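Local coordinates for KaiC-like domain-containing protein (Pyrococcus horikoshii, PDB 2EKD) that is of unknown function but belongs to the P-loop NTPase clan as a KaiC-like protein, and may bind nucleotide, at residues F[172-186]-F[189-203]. Sequence-based numbering, arbitrary orientation.
Sequences EEVVTSILEITDSGI and KKSIKDEIAGKIVSP
Lys190 drives its ammonium group into the C-terminal end of helix 165-174, where NZ is 2.8 Å from Glu172 O and 2.8 Å from Val175 O. The first bond lies in the carbonyl plane of Glu172; at Val175 the donor is tilted 29° from the plane. A water accepts from the same NZ and donates to Glu173 O, and Gly24 O of the second subunit is a further acceptor, so the buried amine is gripped by carbonyls of both chains and would probably also respond to the negative pole of the helix. Lys190 CG is anti to the backbone N (chi1 -171°), and a bend at chi3 carries Lys190 CE past Ile178 CD1, 4.0 Å away. Lys189 leaves the strand beside it and bends over Ile178 CG2 and Glu180. Lys189 NZ forms a salt bridge to Glu21 of strand 17-22; another, to Glu172 OE2, is doubtful because that oxygen is modelled too close to another atom, and the pair with Glu180 OE1 is long. Beneath the two lysines, Ile178 N bonds to Lys190 O at 3.1 Å, while Ile178 O receives weak bonds from both Lys189 N and Lys190 N, a classic beta bulge. At the far end Ile186 and Val201 exchange two backbone bonds, and Ile186 CD1 meets Pro203 CG at 3.6 Å, the side chains crossing at about a right angle. Gly185, closing the type I turn 182-185, passes close to Val201 O. The meander starts from strand 177-182, parallel to 17-22, and adds 185-190 and 200-201 antiparallel at that sheet edge, consistent with a P-loop NTPase-like fold.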
ATOM      1  N   GLU F 172      15.942 -16.235  -0.074  1.00 19.09           N
ATOM      2  CA  GLU F 172      15.486 -17.582  -0.392  1.00 18.25           C
ATOM      3  C   GLU F 172      16.202 -18.100  -1.635  1.00 17.94           C
ATOM      4  O   GLU F 172      16.384 -19.305  -1.799  1.00 18.29           O
ATOM      5  CB  GLU F 172      13.966 -17.604  -0.609  1.00 19.60           C
ATOM      6  CG  GLU F 172      13.160 -17.118   0.604  1.00 21.64           C
ATOM      7  CD  GLU F 172      11.675 -17.444   0.506  1.00 25.21           C
ATOM      8  OE1 GLU F 172      11.087 -17.289  -0.584  1.00 26.36           O
ATOM      9  OE2 GLU F 172      11.085 -17.844   1.530  1.00 27.74           O
ATOM     10  N   GLU F 173      16.627 -17.179  -2.492  1.00 14.97           N
ATOM     11  CA  GLU F 173      17.327 -17.542  -3.718  1.00 14.70           C
ATOM     12  C   GLU F 173      18.748 -18.073  -3.479  1.00 14.86           C
ATOM     13  O   GLU F 173      19.141 -19.085  -4.055  1.00 14.55           O
ATOM     14  CB  GLU F 173      17.404 -16.332  -4.659  1.00 13.90           C
ATOM     15  CG  GLU F 173      17.988 -16.660  -6.031  1.00 16.42           C
ATOM     16  CD  GLU F 173      18.169 -15.437  -6.930  1.00 21.43           C
ATOM     17  OE1 GLU F 173      17.287 -14.544  -6.948  1.00 20.02           O
ATOM     18  OE2 GLU F 173      19.193 -15.382  -7.644  1.00 22.34           O
ATOM     19  N   VAL F 174      19.514 -17.389  -2.629  1.00 15.19           N
ATOM     20  CA  VAL F 174      20.895 -17.776  -2.373  1.00 13.99           C
ATOM     21  C   VAL F 174      21.122 -19.009  -1.515  1.00 15.02           C
ATOM     22  O   VAL F 174      22.200 -19.605  -1.571  1.00 15.30           O
ATOM     23  CB  VAL F 174      21.697 -16.606  -1.765  1.00 15.21           C
ATOM     24  CG1 VAL F 174      21.625 -15.395  -2.693  1.00 12.60           C
ATOM     25  CG2 VAL F 174      21.162 -16.266  -0.385  1.00 14.30           C
ATOM     26  N   VAL F 175      20.131 -19.401  -0.717  1.00 14.06           N
ATOM     27  CA  VAL F 175      20.304 -20.580   0.117  1.00 12.90           C
ATOM     28  C   VAL F 175      20.046 -21.859  -0.680  1.00 14.08           C
ATOM     29  O   VAL F 175      19.428 -21.813  -1.748  1.00 14.28           O
ATOM     30  CB  VAL F 175      19.380 -20.532   1.367  1.00 14.96           C
ATOM     31  CG1 VAL F 175      19.681 -19.268   2.177  1.00 11.45           C
ATOM     32  CG2 VAL F 175      17.908 -20.583   0.953  1.00 12.26           C
ATOM     33  N   THR F 176      20.522 -22.993  -0.166  1.00 13.49           N
ATOM     34  CA  THR F 176      20.347 -24.282  -0.839  1.00 14.95           C
ATOM     35  C   THR F 176      19.078 -25.030  -0.422  1.00 15.90           C
ATOM     36  O   THR F 176      18.564 -25.854  -1.177  1.00 14.45           O
ATOM     37  CB  THR F 176      21.568 -25.211  -0.610  1.00 16.32           C
ATOM     38  OG1 THR F 176      21.848 -25.300   0.794  1.00 19.62           O
ATOM     39  CG2 THR F 176      22.790 -24.673  -1.336  1.00 17.53           C
ATOM     40  N   SER F 177      18.585 -24.760   0.782  1.00 15.34           N
ATOM     41  CA  SER F 177      17.364 -25.404   1.262  1.00 17.03           C
ATOM     42  C   SER F 177      16.562 -24.425   2.104  1.00 15.57           C
ATOM     43  O   SER F 177      17.124 -23.550   2.775  1.00 13.57           O
ATOM     44  CB  SER F 177      17.673 -26.647   2.109  1.00 18.87           C
ATOM     45  OG  SER F 177      17.889 -27.799   1.308  1.00 25.17           O
ATOM     46  N   ILE F 178      15.244 -24.569   2.058  1.00 14.12           N
ATOM     47  CA  ILE F 178      14.369 -23.707   2.838  1.00 15.90           C
ATOM     48  C   ILE F 178      13.371 -24.542   3.616  1.00 16.85           C
ATOM     49  O   ILE F 178      12.698 -25.404   3.052  1.00 18.32           O
ATOM     50  CB  ILE F 178      13.580 -22.724   1.948  1.00 15.09           C
ATOM     51  CG1 ILE F 178      14.552 -21.810   1.191  1.00 15.51           C
ATOM     52  CG2 ILE F 178      12.616 -21.912   2.812  1.00 13.24           C
ATOM     53  CD1 ILE F 178      13.885 -20.896   0.169  1.00 15.07           C
ATOM     54  N   LEU F 179      13.300 -24.291   4.917  1.00 16.99           N
ATOM     55  CA  LEU F 179      12.362 -24.977   5.787  1.00 18.42           C
ATOM     56  C   LEU F 179      11.412 -23.938   6.351  1.00 20.11           C
ATOM     57  O   LEU F 179      11.826 -22.824   6.687  1.00 20.31           O
ATOM     58  CB  LEU F 179      13.082 -25.665   6.952  1.00 19.06           C
ATOM     59  CG  LEU F 179      14.058 -26.799   6.622  1.00 24.09           C
ATOM     60  CD1 LEU F 179      14.599 -27.392   7.916  1.00 21.63           C
ATOM     61  CD2 LEU F 179      13.350 -27.871   5.796  1.00 25.53           C
ATOM     62  N   GLU F 180      10.136 -24.285   6.441  1.00 19.70           N
ATOM     63  CA  GLU F 180       9.178 -23.356   7.005  1.00 22.93           C
ATOM     64  C   GLU F 180       8.426 -24.053   8.131  1.00 22.30           C
ATOM     65  O   GLU F 180       7.778 -25.082   7.919  1.00 21.12           O
ATOM     66  CB  GLU F 180       8.192 -22.851   5.946  1.00 24.42           C
ATOM     67  CG  GLU F 180       7.661 -21.463   6.288  1.00 30.90           C
ATOM     68  CD  GLU F 180       6.569 -20.970   5.353  1.00 36.81           C
ATOM     69  OE1 GLU F 180       6.696 -21.155   4.118  1.00 39.25           O
ATOM     70  OE2 GLU F 180       5.587 -20.379   5.860  1.00 38.55           O
ATOM     71  N   ILE F 181       8.535 -23.499   9.333  1.00 19.74           N
ATOM     72  CA  ILE F 181       7.860 -24.071  10.480  1.00 22.49           C
ATOM     73  C   ILE F 181       6.388 -23.682  10.519  1.00 23.11           C
ATOM     74  O   ILE F 181       6.051 -22.499  10.448  1.00 22.88           O
ATOM     75  CB  ILE F 181       8.500 -23.612  11.804  1.00 23.45           C
ATOM     76  CG1 ILE F 181       9.973 -24.028  11.850  1.00 22.46           C
ATOM     77  CG2 ILE F 181       7.735 -24.219  12.976  1.00 23.83           C
ATOM     78  CD1 ILE F 181      10.689 -23.622  13.125  1.00 24.78           C
ATOM     79  N   THR F 182       5.515 -24.682  10.621  1.00 23.67           N
ATOM     80  CA  THR F 182       4.072 -24.445  10.710  1.00 24.10           C
ATOM     81  C   THR F 182       3.542 -25.316  11.836  1.00 24.27           C
ATOM     82  O   THR F 182       4.278 -26.130  12.383  1.00 23.56           O
ATOM     83  CB  THR F 182       3.320 -24.827   9.415  1.00 24.88           C
ATOM     84  OG1 THR F 182       3.368 -26.248   9.232  1.00 24.47           O
ATOM     85  CG2 THR F 182       3.940 -24.131   8.212  1.00 25.12           C
ATOM     86  N   ASP F 183       2.268 -25.146  12.175  1.00 28.17           N
ATOM     87  CA  ASP F 183       1.652 -25.924  13.249  1.00 31.34           C
ATOM     88  C   ASP F 183       1.572 -27.420  12.977  1.00 30.32           C
ATOM     89  O   ASP F 183       1.651 -28.219  13.903  1.00 29.83           O
ATOM     90  CB  ASP F 183       0.244 -25.400  13.550  1.00 36.98           C
ATOM     91  CG  ASP F 183       0.263 -24.072  14.281  1.00 42.88           C
ATOM     92  OD1 ASP F 183       1.015 -23.956  15.278  1.00 46.42           O
ATOM     93  OD2 ASP F 183      -0.476 -23.151  13.865  1.00 45.19           O
ATOM     94  N   SER F 184       1.416 -27.804  11.715  1.00 30.40           N
ATOM     95  CA  SER F 184       1.318 -29.220  11.378  1.00 30.06           C
ATOM     96  C   SER F 184       2.683 -29.840  11.103  1.00 28.56           C
ATOM     97  O   SER F 184       2.791 -31.040  10.849  1.00 27.58           O
ATOM     98  CB  SER F 184       0.401 -29.409  10.168  1.00 31.24           C
ATOM     99  OG  SER F 184       0.879 -28.688   9.045  1.00 36.38           O
ATOM    100  N   GLY F 185       3.729 -29.021  11.161  1.00 26.97           N
ATOM    101  CA  GLY F 185       5.065 -29.537  10.916  1.00 25.02           C
ATOM    102  C   GLY F 185       5.957 -28.606  10.118  1.00 24.50           C
ATOM    103  O   GLY F 185       5.608 -27.456   9.841  1.00 22.62           O
ATOM    104  N   ILE F 186       7.120 -29.116   9.736  1.00 23.57           N
ATOM    105  CA  ILE F 186       8.084 -28.332   8.981  1.00 22.09           C
ATOM    106  C   ILE F 186       7.964 -28.601   7.486  1.00 22.83           C
ATOM    107  O   ILE F 186       8.116 -29.739   7.032  1.00 22.53           O
ATOM    108  CB  ILE F 186       9.518 -28.653   9.454  1.00 21.04           C
ATOM    109  CG1 ILE F 186       9.628 -28.398  10.962  1.00 17.97           C
ATOM    110  CG2 ILE F 186      10.521 -27.806   8.700  1.00 18.36           C
ATOM    111  CD1 ILE F 186      10.897 -28.920  11.567  1.00 19.80           C
ATOM    112  N   LYS F 189      10.203 -26.225   1.671  1.00 20.12           N
ATOM    113  CA  LYS F 189       9.887 -25.420   0.495  1.00 20.94           C
ATOM    114  C   LYS F 189      10.900 -25.577  -0.632  1.00 18.88           C
ATOM    115  O   LYS F 189      10.560 -25.422  -1.801  1.00 18.30           O
ATOM    116  CB  LYS F 189       9.806 -23.932   0.869  1.00 21.01           C
ATOM    117  CG  LYS F 189       8.575 -23.537   1.659  1.00 26.62           C
ATOM    118  CD  LYS F 189       8.695 -22.111   2.205  1.00 27.31           C
ATOM    119  CE  LYS F 189       8.899 -21.089   1.097  1.00 29.83           C
ATOM    120  NZ  LYS F 189       8.984 -19.692   1.618  1.00 30.19           N
ATOM    121  N   LYS F 190      12.151 -25.848  -0.278  1.00 18.18           N
ATOM    122  CA  LYS F 190      13.196 -26.005  -1.284  1.00 19.19           C
ATOM    123  C   LYS F 190      14.248 -26.975  -0.783  1.00 20.28           C
ATOM    124  O   LYS F 190      14.498 -27.074   0.423  1.00 20.04           O
ATOM    125  CB  LYS F 190      13.853 -24.651  -1.618  1.00 17.23           C
ATOM    126  CG  LYS F 190      14.806 -24.732  -2.810  1.00 20.65           C
ATOM    127  CD  LYS F 190      15.283 -23.371  -3.335  1.00 17.71           C
ATOM    128  CE  LYS F 190      16.346 -22.744  -2.452  1.00 19.84           C
ATOM    129  NZ  LYS F 190      17.047 -21.615  -3.143  1.00 19.03           N
ATOM    130  N   SER F 191      14.861 -27.701  -1.708  1.00 21.41           N
ATOM    131  CA  SER F 191      15.886 -28.658  -1.313  1.00 23.85           C
ATOM    132  C   SER F 191      16.761 -29.082  -2.497  1.00 25.18           C
ATOM    133  O   SER F 191      16.380 -28.999  -3.656  1.00 27.32           O
ATOM    134  CB  SER F 191      15.196 -29.883  -0.716  1.00 22.95           C
ATOM    135  OG  SER F 191      16.180 -30.859  -0.371  1.00 23.13           O
ATOM    136  N   ILE F 192      17.998 -29.506  -2.171  1.00 26.62           N
ATOM    137  CA  ILE F 192      18.869 -30.060  -3.201  1.00 29.79           C
ATOM    138  C   ILE F 192      18.385 -31.448  -3.625  1.00 30.25           C
ATOM    139  O   ILE F 192      18.587 -31.910  -4.744  1.00 29.90           O
ATOM    140  CB  ILE F 192      20.273 -30.176  -2.613  1.00 30.46           C
ATOM    141  CG1 ILE F 192      20.935 -28.801  -2.512  1.00 31.85           C
ATOM    142  CG2 ILE F 192      21.148 -31.050  -3.533  1.00 32.30           C
ATOM    143  CD1 ILE F 192      22.286 -28.867  -1.796  1.00 34.16           C
ATOM    144  N   LYS F 193      17.759 -32.136  -2.651  1.00 31.37           N
ATOM    145  CA  LYS F 193      17.247 -33.478  -2.898  1.00 34.27           C
ATOM    146  C   LYS F 193      15.773 -33.439  -3.304  1.00 34.89           C
ATOM    147  O   LYS F 193      14.876 -33.368  -2.474  1.00 34.73           O
ATOM    148  CB  LYS F 193      17.427 -34.289  -1.609  1.00 34.45           C
ATOM    149  CG  LYS F 193      18.867 -34.206  -1.096  1.00 36.96           C
ATOM    150  CD  LYS F 193      19.093 -34.970   0.210  1.00 38.39           C
ATOM    151  CE  LYS F 193      20.518 -34.787   0.741  1.00 39.32           C
ATOM    152  NZ  LYS F 193      20.723 -35.610   1.934  1.00 39.90           N
ATOM    153  N   ASP F 194      15.541 -33.492  -4.610  1.00 38.06           N
ATOM    154  CA  ASP F 194      14.202 -33.466  -5.193  1.00 41.01           C
ATOM    155  C   ASP F 194      13.203 -34.415  -4.518  1.00 40.44           C
ATOM    156  O   ASP F 194      12.002 -34.151  -4.491  1.00 39.59           O
ATOM    157  CB  ASP F 194      14.304 -33.805  -6.680  1.00 44.54           C
ATOM    158  CG  ASP F 194      15.363 -32.983  -7.386  1.00 48.00           C
ATOM    159  OD1 ASP F 194      15.110 -31.789  -7.656  1.00 51.42           O
ATOM    160  OD2 ASP F 194      16.456 -33.526  -7.659  1.00 50.21           O
ATOM    161  N   GLU F 195      13.716 -35.516  -3.982  1.00 40.59           N
ATOM    162  CA  GLU F 195      12.903 -36.527  -3.312  1.00 41.93           C
ATOM    163  C   GLU F 195      12.146 -35.990  -2.092  1.00 40.73           C
ATOM    164  O   GLU F 195      11.039 -36.447  -1.797  1.00 40.98           O
ATOM    165  CB  GLU F 195      13.804 -37.699  -2.891  1.00 45.47           C
ATOM    166  CG  GLU F 195      13.108 -38.834  -2.158  1.00 51.13           C
ATOM    167  CD  GLU F 195      14.072 -39.949  -1.761  1.00 55.50           C
ATOM    168  OE1 GLU F 195      14.690 -40.558  -2.665  1.00 56.55           O
ATOM    169  OE2 GLU F 195      14.212 -40.215  -0.544  1.00 56.41           O
ATOM    170  N   ILE F 196      12.735 -35.021  -1.393  1.00 37.99           N
ATOM    171  CA  ILE F 196      12.114 -34.451  -0.201  1.00 36.61           C
ATOM    172  C   ILE F 196      11.421 -33.105  -0.410  1.00 35.04           C
ATOM    173  O   ILE F 196      10.628 -32.678   0.429  1.00 35.42           O
ATOM    174  CB  ILE F 196      13.148 -34.276   0.936  1.00 37.08           C
ATOM    175  CG1 ILE F 196      14.216 -33.266   0.518  1.00 36.42           C
ATOM    176  CG2 ILE F 196      13.799 -35.614   1.263  1.00 37.17           C
ATOM    177  CD1 ILE F 196      15.241 -32.987   1.592  1.00 37.80           C
ATOM    178  N   ALA F 197      11.712 -32.438  -1.521  1.00 33.43           N
ATOM    179  CA  ALA F 197      11.112 -31.134  -1.800  1.00 31.66           C
ATOM    180  C   ALA F 197       9.591 -31.169  -1.767  1.00 31.75           C
ATOM    181  O   ALA F 197       8.967 -32.046  -2.366  1.00 34.51           O
ATOM    182  CB  ALA F 197      11.582 -30.623  -3.146  1.00 30.77           C
ATOM    183  N   GLY F 198       9.001 -30.207  -1.063  1.00 30.19           N
ATOM    184  CA  GLY F 198       7.556 -30.129  -0.966  1.00 26.94           C
ATOM    185  C   GLY F 198       6.969 -30.995   0.131  1.00 26.10           C
ATOM    186  O   GLY F 198       5.782 -30.896   0.443  1.00 27.73           O
ATOM    187  N   LYS F 199       7.792 -31.853   0.720  1.00 25.24           N
ATOM    188  CA  LYS F 199       7.323 -32.728   1.786  1.00 23.15           C
ATOM    189  C   LYS F 199       7.330 -32.007   3.128  1.00 24.40           C
ATOM    190  O   LYS F 199       8.057 -31.030   3.328  1.00 20.99           O
ATOM    191  CB  LYS F 199       8.206 -33.973   1.891  1.00 24.06           C
ATOM    192  CG  LYS F 199       8.298 -34.795   0.617  1.00 26.69           C
ATOM    193  CD  LYS F 199       6.922 -35.205   0.120  1.00 30.25           C
ATOM    194  CE  LYS F 199       7.035 -36.130  -1.084  1.00 32.61           C
ATOM    195  NZ  LYS F 199       7.754 -37.387  -0.721  1.00 33.90           N
ATOM    196  N   ILE F 200       6.512 -32.507   4.044  1.00 24.69           N
ATOM    197  CA  ILE F 200       6.416 -31.943   5.377  1.00 24.45           C
ATOM    198  C   ILE F 200       6.872 -33.013   6.347  1.00 23.84           C
ATOM    199  O   ILE F 200       6.484 -34.174   6.220  1.00 23.10           O
ATOM    200  CB  ILE F 200       4.965 -31.541   5.705  1.00 25.70           C
ATOM    201  CG1 ILE F 200       4.527 -30.407   4.774  1.00 25.75           C
ATOM    202  CG2 ILE F 200       4.844 -31.144   7.174  1.00 24.08           C
ATOM    203  CD1 ILE F 200       3.092 -29.963   4.970  1.00 25.39           C
ATOM    204  N   VAL F 201       7.716 -32.632   7.299  1.00 22.51           N
ATOM    205  CA  VAL F 201       8.204 -33.575   8.292  1.00 21.50           C
ATOM    206  C   VAL F 201       7.920 -33.045   9.691  1.00 22.07           C
ATOM    207  O   VAL F 201       7.652 -31.855   9.869  1.00 21.97           O
ATOM    208  CB  VAL F 201       9.732 -33.838   8.133  1.00 22.25           C
ATOM    209  CG1 VAL F 201       9.996 -34.630   6.842  1.00 22.70           C
ATOM    210  CG2 VAL F 201      10.496 -32.520   8.100  1.00 21.49           C
ATOM    211  N   SER F 202       7.945 -33.940  10.674  1.00 23.14           N
ATOM    212  CA  SER F 202       7.725 -33.570  12.073  1.00 22.87           C
ATOM    213  C   SER F 202       8.817 -34.229  12.919  1.00 24.26           C
ATOM    214  O   SER F 202       8.555 -35.124  13.712  1.00 22.42           O
ATOM    215  CB  SER F 202       6.345 -34.034  12.540  1.00 22.06           C
ATOM    216  OG  SER F 202       5.318 -33.248  11.959  1.00 20.65           O
ATOM    217  N   PRO F 203      10.064 -33.775  12.758  1.00 27.48           N
ATOM    218  CA  PRO F 203      11.204 -34.324  13.498  1.00 30.04           C
ATOM    219  C   PRO F 203      11.122 -34.278  15.024  1.00 33.64           C
ATOM    220  O   PRO F 203      11.757 -35.090  15.696  1.00 34.19           O
ATOM    221  CB  PRO F 203      12.384 -33.526  12.948  1.00 29.23           C
ATOM    222  CG  PRO F 203      11.768 -32.206  12.608  1.00 30.34           C
ATOM    223  CD  PRO F 203      10.478 -32.622  11.940  1.00 27.93           C
TER
HETATM  224  O   HOH W   1      17.854 -20.745  -5.855  1.00 20.50           O